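Local atomic coordinates of varicella-zoster virus protease (Human herpesvirus 3, PDB entry 1VZV), a protein that acts as a serine protease, active as a dimer, that probably cleaves the assembly (scaffold) protein during maturation of the viral capsid in the nucleus. Residues 72-85 against 93-105. Residues are numbered along the deposited sequence; the frame is centred on the assembly and turned at random.
Sequences LHAVLFEAAHSNFF and SPLERALYLVTNY
L101 of helix 96-105 is gripped by apolar groups from both the helix and the loop of residues 72-85. Its CB lies 4.2 Å from CG of L76, the two side chains running past each other in opposite senses, while L101 CD2 meets the rim of the F77 ring. L101 CD1 rests over one face of F84, a CH-pi contact with the methyl 4.2 Å from the ring centroid. Where the backbones come nearest, the CA atoms of H73 and A98 being 5.6 Å apart, CB of A98 lies against the imidazole of H73, and CD1 of L95, the N-cap residue, lies at the edge of that ring; L72 CD1 and V102 CG2 extend the apolar seam.

The loop end adds an aromatic cluster of F84, F85 and Y100. F85 turns an edge toward the face of Y100 in an offset edge-to-face pair, centroids 5.1 Å apart and planes at 66°. With its CG anti to the carbonyl carbon (chi1 -62°), F85 also offers one face to R97 in a CH-pi contact, CD 3.9 Å from the centroid; F84 CD1 covers the opposite face near the rim. N104 ND2 lies above the Y100 ring and donates to Y100 O.

No hydrogen bond joins the segments. F84 packs on M200 and E78 salt-bridges K190, both of the second subunit, so this nearly perpendicular helix-helix packing (82°) forms part of the dimer interface of the herpesvirus assemblin fold.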
ATOM      1  N   LEU A  72       6.961   7.488  13.847  1.00 25.00           N
ATOM      2  CA  LEU A  72       7.128   6.717  12.621  1.00 25.00           C
ATOM      3  C   LEU A  72       7.179   5.219  12.867  1.00 25.00           C
ATOM      4  O   LEU A  72       6.690   4.464  12.050  1.00 25.00           O
ATOM      5  CB  LEU A  72       8.360   7.186  11.863  1.00 25.00           C
ATOM      6  CG  LEU A  72       8.683   6.734  10.434  1.00 25.00           C
ATOM      7  CD1 LEU A  72       9.770   5.673  10.458  1.00 25.00           C
ATOM      8  CD2 LEU A  72       7.453   6.284   9.682  1.00 25.00           C
ATOM      9  N   HIS A  73       7.740   4.783  13.996  1.00 25.00           N
ATOM     10  CA  HIS A  73       7.804   3.348  14.308  1.00 25.00           C
ATOM     11  C   HIS A  73       6.516   2.868  14.968  1.00 25.00           C
ATOM     12  O   HIS A  73       6.082   1.732  14.757  1.00 25.00           O
ATOM     13  CB  HIS A  73       8.944   3.011  15.258  1.00 25.00           C
ATOM     14  CG  HIS A  73      10.293   3.424  14.776  1.00 25.00           C
ATOM     15  ND1 HIS A  73      11.457   2.933  15.334  1.00 25.00           N
ATOM     16  CD2 HIS A  73      10.673   4.352  13.864  1.00 25.00           C
ATOM     17  CE1 HIS A  73      12.495   3.551  14.798  1.00 25.00           C
ATOM     18  NE2 HIS A  73      12.047   4.416  13.904  1.00 25.00           N
ATOM     19  N   ALA A  74       5.919   3.714  15.790  1.00 25.00           N
ATOM     20  CA  ALA A  74       4.709   3.328  16.479  1.00 25.00           C
ATOM     21  C   ALA A  74       3.525   3.023  15.570  1.00 25.00           C
ATOM     22  O   ALA A  74       2.908   1.976  15.731  1.00 25.00           O
ATOM     23  CB  ALA A  74       4.338   4.367  17.494  1.00 25.00           C
ATOM     24  N   VAL A  75       3.240   3.896  14.594  1.00 25.00           N
ATOM     25  CA  VAL A  75       2.087   3.715  13.680  1.00 25.00           C
ATOM     26  C   VAL A  75       2.183   2.495  12.744  1.00 25.00           C
ATOM     27  O   VAL A  75       1.172   1.844  12.439  1.00 25.00           O
ATOM     28  CB  VAL A  75       1.705   5.042  12.860  1.00 25.00           C
ATOM     29  CG1 VAL A  75       2.352   6.271  13.464  1.00 25.00           C
ATOM     30  CG2 VAL A  75       2.014   4.915  11.361  1.00 25.00           C
ATOM     31  N   LEU A  76       3.409   2.208  12.316  1.00 25.00           N
ATOM     32  CA  LEU A  76       3.743   1.098  11.443  1.00 25.00           C
ATOM     33  C   LEU A  76       3.579  -0.183  12.257  1.00 25.00           C
ATOM     34  O   LEU A  76       2.865  -1.090  11.871  1.00 25.00           O
ATOM     35  CB  LEU A  76       5.188   1.284  10.973  1.00 25.00           C
ATOM     36  CG  LEU A  76       5.536   1.298   9.484  1.00 25.00           C
ATOM     37  CD1 LEU A  76       4.405   1.826   8.678  1.00 25.00           C
ATOM     38  CD2 LEU A  76       6.780   2.128   9.246  1.00 25.00           C
ATOM     39  N   PHE A  77       4.213  -0.232  13.417  1.00 25.00           N
ATOM     40  CA  PHE A  77       4.117  -1.386  14.300  1.00 25.00           C
ATOM     41  C   PHE A  77       2.648  -1.756  14.543  1.00 25.00           C
ATOM     42  O   PHE A  77       2.273  -2.931  14.623  1.00 25.00           O
ATOM     43  CB  PHE A  77       4.778  -1.053  15.631  1.00 25.00           C
ATOM     44  CG  PHE A  77       6.214  -1.456  15.719  1.00 25.00           C
ATOM     45  CD1 PHE A  77       6.762  -2.352  14.811  1.00 25.00           C
ATOM     46  CD2 PHE A  77       7.009  -0.974  16.749  1.00 25.00           C
ATOM     47  CE1 PHE A  77       8.082  -2.760  14.930  1.00 25.00           C
ATOM     48  CE2 PHE A  77       8.320  -1.374  16.877  1.00 25.00           C
ATOM     49  CZ  PHE A  77       8.863  -2.270  15.969  1.00 25.00           C
ATOM     50  N   GLU A  78       1.836  -0.729  14.728  1.00 25.00           N
ATOM     51  CA  GLU A  78       0.431  -0.907  14.941  1.00 25.00           C
ATOM     52  C   GLU A  78      -0.146  -1.520  13.685  1.00 25.00           C
ATOM     53  O   GLU A  78      -0.829  -2.518  13.777  1.00 25.00           O
ATOM     54  CB  GLU A  78      -0.200   0.439  15.195  1.00 25.00           C
ATOM     55  CG  GLU A  78      -1.643   0.409  15.610  1.00 25.00           C
ATOM     56  CD  GLU A  78      -2.169   1.815  15.943  1.00 25.00           C
ATOM     57  OE1 GLU A  78      -1.845   2.782  15.186  1.00 25.00           O
ATOM     58  OE2 GLU A  78      -2.898   1.946  16.964  1.00 25.00           O
ATOM     59  N   ALA A  79       0.173  -0.965  12.510  1.00 25.00           N
ATOM     60  CA  ALA A  79      -0.352  -1.457  11.203  1.00 25.00           C
ATOM     61  C   ALA A  79      -0.068  -2.931  10.859  1.00 25.00           C
ATOM     62  O   ALA A  79      -0.912  -3.612  10.248  1.00 25.00           O
ATOM     63  CB  ALA A  79       0.127  -0.550  10.035  1.00 25.00           C
ATOM     64  N   ALA A  80       1.132  -3.398  11.206  1.00 25.00           N
ATOM     65  CA  ALA A  80       1.531  -4.769  10.940  1.00 25.00           C
ATOM     66  C   ALA A  80       0.592  -5.721  11.688  1.00 25.00           C
ATOM     67  O   ALA A  80       0.177  -5.445  12.812  1.00 25.00           O
ATOM     68  CB  ALA A  80       2.942  -4.968  11.373  1.00 25.00           C
ATOM     69  N   HIS A  81       0.225  -6.826  11.053  1.00 25.00           N
ATOM     70  CA  HIS A  81      -0.681  -7.791  11.668  1.00 25.00           C
ATOM     71  C   HIS A  81       0.035  -8.466  12.820  1.00 25.00           C
ATOM     72  O   HIS A  81       1.280  -8.517  12.844  1.00 25.00           O
ATOM     73  CB  HIS A  81      -1.070  -8.892  10.670  1.00 25.00           C
ATOM     74  CG  HIS A  81      -2.176  -8.525   9.729  1.00 25.00           C
ATOM     75  ND1 HIS A  81      -2.421  -9.225   8.566  1.00 25.00           N
ATOM     76  CD2 HIS A  81      -3.127  -7.563   9.795  1.00 25.00           C
ATOM     77  CE1 HIS A  81      -3.476  -8.712   7.958  1.00 25.00           C
ATOM     78  NE2 HIS A  81      -3.922  -7.700   8.684  1.00 25.00           N
ATOM     79  N   SER A  82      -0.757  -9.093  13.695  1.00 25.00           N
ATOM     80  CA  SER A  82      -0.231  -9.845  14.849  1.00 25.00           C
ATOM     81  C   SER A  82       0.861 -10.860  14.460  1.00 25.00           C
ATOM     82  O   SER A  82       1.556 -11.397  15.337  1.00 25.00           O
ATOM     83  CB  SER A  82      -1.359 -10.613  15.574  1.00 25.00           C
ATOM     84  OG  SER A  82      -1.823  -9.931  16.740  1.00 25.00           O
ATOM     85  N   ASN A  83       0.973 -11.183  13.174  1.00 25.00           N
ATOM     86  CA  ASN A  83       1.993 -12.125  12.786  1.00 25.00           C
ATOM     87  C   ASN A  83       3.012 -11.712  11.740  1.00 25.00           C
ATOM     88  O   ASN A  83       3.645 -12.534  11.055  1.00 25.00           O
ATOM     89  CB  ASN A  83       1.396 -13.495  12.563  1.00 25.00           C
ATOM     90  CG  ASN A  83       0.944 -14.118  13.863  1.00 25.00           C
ATOM     91  OD1 ASN A  83      -0.125 -13.759  14.396  1.00 25.00           O
ATOM     92  ND2 ASN A  83       1.795 -14.982  14.439  1.00 25.00           N
ATOM     93  N   PHE A  84       3.166 -10.410  11.592  1.00 25.00           N
ATOM     94  CA  PHE A  84       4.204  -9.954  10.713  1.00 25.00           C
ATOM     95  C   PHE A  84       5.355 -10.299  11.675  1.00 25.00           C
ATOM     96  O   PHE A  84       5.310  -9.933  12.863  1.00 25.00           O
ATOM     97  CB  PHE A  84       4.083  -8.443  10.497  1.00 25.00           C
ATOM     98  CG  PHE A  84       4.872  -7.946   9.332  1.00 25.00           C
ATOM     99  CD1 PHE A  84       6.226  -7.679   9.464  1.00 25.00           C
ATOM    100  CD2 PHE A  84       4.277  -7.810   8.086  1.00 25.00           C
ATOM    101  CE1 PHE A  84       6.971  -7.295   8.380  1.00 25.00           C
ATOM    102  CE2 PHE A  84       5.015  -7.427   6.996  1.00 25.00           C
ATOM    103  CZ  PHE A  84       6.370  -7.168   7.140  1.00 25.00           C
ATOM    104  N   PHE A  85       6.302 -11.099  11.212  1.00 25.00           N
ATOM    105  CA  PHE A  85       7.446 -11.531  12.037  1.00 25.00           C
ATOM    106  C   PHE A  85       7.026 -12.788  12.779  1.00 25.00           C
ATOM    107  O   PHE A  85       6.054 -12.765  13.527  1.00 25.00           O
ATOM    108  CB  PHE A  85       7.893 -10.493  13.091  1.00 25.00           C
ATOM    109  CG  PHE A  85       8.366  -9.188  12.522  1.00 25.00           C
ATOM    110  CD1 PHE A  85       9.485  -9.129  11.711  1.00 25.00           C
ATOM    111  CD2 PHE A  85       7.686  -8.011  12.798  1.00 25.00           C
ATOM    112  CE1 PHE A  85       9.911  -7.919  11.189  1.00 25.00           C
ATOM    113  CE2 PHE A  85       8.104  -6.797  12.282  1.00 25.00           C
ATOM    114  CZ  PHE A  85       9.209  -6.748  11.482  1.00 25.00           C
ATOM    115  N   SER A  93      14.820 -10.008  17.143  1.00 25.00           N
ATOM    116  CA  SER A  93      14.709  -8.605  16.718  1.00 25.00           C
ATOM    117  C   SER A  93      14.037  -7.708  17.776  1.00 25.00           C
ATOM    118  O   SER A  93      13.136  -8.165  18.465  1.00 25.00           O
ATOM    119  CB  SER A  93      14.004  -8.534  15.346  1.00 25.00           C
ATOM    120  OG  SER A  93      14.740  -9.211  14.327  1.00 25.00           O
ATOM    121  N   PRO A  94      14.523  -6.447  17.957  1.00 25.00           N
ATOM    122  CA  PRO A  94      14.089  -5.386  18.895  1.00 25.00           C
ATOM    123  C   PRO A  94      13.500  -4.018  18.458  1.00 25.00           C
ATOM    124  O   PRO A  94      12.575  -3.515  19.101  1.00 25.00           O
ATOM    125  CB  PRO A  94      15.372  -5.138  19.663  1.00 25.00           C
ATOM    126  CG  PRO A  94      16.408  -5.143  18.551  1.00 25.00           C
ATOM    127  CD  PRO A  94      15.950  -6.268  17.626  1.00 25.00           C
ATOM    128  N   LEU A  95      14.258  -3.342  17.577  1.00 25.00           N
ATOM    129  CA  LEU A  95      14.041  -2.020  16.936  1.00 25.00           C
ATOM    130  C   LEU A  95      14.425  -2.307  15.478  1.00 25.00           C
ATOM    131  O   LEU A  95      14.250  -1.480  14.582  1.00 25.00           O
ATOM    132  CB  LEU A  95      15.056  -0.992  17.476  1.00 25.00           C
ATOM    133  CG  LEU A  95      15.740   0.035  16.540  1.00 25.00           C
ATOM    134  CD1 LEU A  95      15.056   1.343  16.683  1.00 25.00           C
ATOM    135  CD2 LEU A  95      17.200   0.262  16.838  1.00 25.00           C
ATOM    136  N   GLU A  96      15.030  -3.477  15.265  1.00 25.00           N
ATOM    137  CA  GLU A  96      15.427  -3.954  13.945  1.00 25.00           C
ATOM    138  C   GLU A  96      14.132  -4.335  13.252  1.00 25.00           C
ATOM    139  O   GLU A  96      14.101  -4.591  12.055  1.00 25.00           O
ATOM    140  CB  GLU A  96      16.325  -5.173  14.093  1.00 25.00           C
ATOM    141  CG  GLU A  96      17.475  -4.910  15.038  1.00 25.00           C
ATOM    142  CD  GLU A  96      18.314  -6.124  15.281  1.00 25.00           C
ATOM    143  OE1 GLU A  96      17.728  -7.208  15.492  1.00 25.00           O
ATOM    144  OE2 GLU A  96      19.559  -5.984  15.263  1.00 25.00           O
ATOM    145  N   ARG A  97      13.075  -4.427  14.047  1.00 25.00           N
ATOM    146  CA  ARG A  97      11.766  -4.719  13.549  1.00 25.00           C
ATOM    147  C   ARG A  97      11.168  -3.429  12.989  1.00 25.00           C
ATOM    148  O   ARG A  97      10.344  -3.473  12.082  1.00 25.00           O
ATOM    149  CB  ARG A  97      10.912  -5.309  14.654  1.00 25.00           C
ATOM    150  CG  ARG A  97      11.393  -6.685  15.048  1.00 25.00           C
ATOM    151  CD  ARG A  97      10.274  -7.551  15.568  1.00 25.00           C
ATOM    152  NE  ARG A  97      10.221  -7.535  17.018  1.00 25.00           N
ATOM    153  CZ  ARG A  97      10.386  -8.617  17.778  1.00 25.00           C
ATOM    154  NH1 ARG A  97      10.579  -9.804  17.201  1.00 25.00           N
ATOM    155  NH2 ARG A  97      10.337  -8.518  19.115  1.00 25.00           N
ATOM    156  N   ALA A  98      11.611  -2.278  13.489  1.00 25.00           N
ATOM    157  CA  ALA A  98      11.121  -0.996  12.987  1.00 25.00           C
ATOM    158  C   ALA A  98      11.786  -0.891  11.667  1.00 25.00           C
ATOM    159  O   ALA A  98      11.142  -0.727  10.654  1.00 25.00           O
ATOM    160  CB  ALA A  98      11.591   0.157  13.860  1.00 25.00           C
ATOM    161  N   LEU A  99      13.096  -1.062  11.704  1.00 25.00           N
ATOM    162  CA  LEU A  99      13.929  -0.995  10.523  1.00 25.00           C
ATOM    163  C   LEU A  99      13.461  -1.910   9.408  1.00 25.00           C
ATOM    164  O   LEU A  99      13.541  -1.546   8.257  1.00 25.00           O
ATOM    165  CB  LEU A  99      15.371  -1.319  10.895  1.00 25.00           C
ATOM    166  CG  LEU A  99      16.484  -0.979   9.911  1.00 25.00           C
ATOM    167  CD1 LEU A  99      16.504   0.491   9.629  1.00 25.00           C
ATOM    168  CD2 LEU A  99      17.778  -1.379  10.526  1.00 25.00           C
ATOM    169  N   TYR A 100      12.981  -3.099   9.743  1.00 25.00           N
ATOM    170  CA  TYR A 100      12.491  -4.061   8.745  1.00 25.00           C
ATOM    171  C   TYR A 100      11.245  -3.568   8.032  1.00 25.00           C
ATOM    172  O   TYR A 100      11.062  -3.855   6.850  1.00 25.00           O
ATOM    173  CB  TYR A 100      12.182  -5.423   9.389  1.00 25.00           C
ATOM    174  CG  TYR A 100      11.606  -6.411   8.416  1.00 25.00           C
ATOM    175  CD1 TYR A 100      10.245  -6.446   8.161  1.00 25.00           C
ATOM    176  CD2 TYR A 100      12.429  -7.267   7.708  1.00 25.00           C
ATOM    177  CE1 TYR A 100       9.717  -7.307   7.220  1.00 25.00           C
ATOM    178  CE2 TYR A 100      11.916  -8.137   6.762  1.00 25.00           C
ATOM    179  CZ  TYR A 100      10.555  -8.150   6.521  1.00 25.00           C
ATOM    180  OH  TYR A 100      10.030  -9.010   5.578  1.00 25.00           O
ATOM    181  N   LEU A 101      10.350  -2.929   8.794  1.00 25.00           N
ATOM    182  CA  LEU A 101       9.093  -2.362   8.300  1.00 25.00           C
ATOM    183  C   LEU A 101       9.325  -1.141   7.404  1.00 25.00           C
ATOM    184  O   LEU A 101       8.782  -1.058   6.307  1.00 25.00           O
ATOM    185  CB  LEU A 101       8.212  -1.932   9.478  1.00 25.00           C
ATOM    186  CG  LEU A 101       7.122  -2.803  10.092  1.00 25.00           C
ATOM    187  CD1 LEU A 101       6.392  -3.553   9.005  1.00 25.00           C
ATOM    188  CD2 LEU A 101       7.692  -3.746  11.074  1.00 25.00           C
ATOM    189  N   VAL A 102      10.124  -0.195   7.895  1.00 25.00           N
ATOM    190  CA  VAL A 102      10.428   1.042   7.182  1.00 25.00           C
ATOM    191  C   VAL A 102      11.215   0.841   5.903  1.00 25.00           C
ATOM    192  O   VAL A 102      11.037   1.608   4.949  1.00 25.00           O
ATOM    193  CB  VAL A 102      11.150   2.081   8.074  1.00 25.00           C
ATOM    194  CG1 VAL A 102      12.448   1.551   8.538  1.00 25.00           C
ATOM    195  CG2 VAL A 102      11.386   3.351   7.319  1.00 25.00           C
ATOM    196  N   THR A 103      12.072  -0.178   5.865  1.00 25.00           N
ATOM    197  CA  THR A 103      12.854  -0.433   4.670  1.00 25.00           C
ATOM    198  C   THR A 103      11.955  -0.970   3.586  1.00 25.00           C
ATOM    199  O   THR A 103      12.041  -0.513   2.472  1.00 25.00           O
ATOM    200  CB  THR A 103      14.045  -1.395   4.893  1.00 25.00           C
ATOM    201  OG1 THR A 103      14.981  -0.800   5.783  1.00 25.00           O
ATOM    202  CG2 THR A 103      14.779  -1.630   3.617  1.00 25.00           C
ATOM    203  N   ASN A 104      11.045  -1.878   3.910  1.00 25.00           N
ATOM    204  CA  ASN A 104      10.184  -2.429   2.873  1.00 25.00           C
ATOM    205  C   ASN A 104       9.013  -1.546   2.425  1.00 25.00           C
ATOM    206  O   ASN A 104       8.572  -1.633   1.274  1.00 25.00           O
ATOM    207  CB  ASN A 104       9.702  -3.826   3.253  1.00 25.00           C
ATOM    208  CG  ASN A 104      10.767  -4.889   3.054  1.00 25.00           C
ATOM    209  OD1 ASN A 104      10.833  -5.538   2.014  1.00 25.00           O
ATOM    210  ND2 ASN A 104      11.589  -5.085   4.059  1.00 25.00           N
ATOM    211  N   TYR A 105       8.518  -0.693   3.319  1.00 25.00           N
ATOM    212  CA  TYR A 105       7.408   0.217   2.992  1.00 25.00           C
ATOM    213  C   TYR A 105       7.894   1.430   2.189  1.00 25.00           C
ATOM    214  O   TYR A 105       7.303   1.768   1.178  1.00 25.00           O
ATOM    215  CB  TYR A 105       6.706   0.710   4.269  1.00 25.00           C
ATOM    216  CG  TYR A 105       5.288   1.204   4.042  1.00 25.00           C
ATOM    217  CD1 TYR A 105       5.028   2.515   3.664  1.00 25.00           C
ATOM    218  CD2 TYR A 105       4.214   0.324   4.116  1.00 25.00           C
ATOM    219  CE1 TYR A 105       3.741   2.924   3.354  1.00 25.00           C
ATOM    220  CE2 TYR A 105       2.938   0.724   3.808  1.00 25.00           C
ATOM    221  CZ  TYR A 105       2.710   2.018   3.421  1.00 25.00           C
ATOM    222  OH  TYR A 105       1.441   2.363   3.059  1.00 25.00           O
TER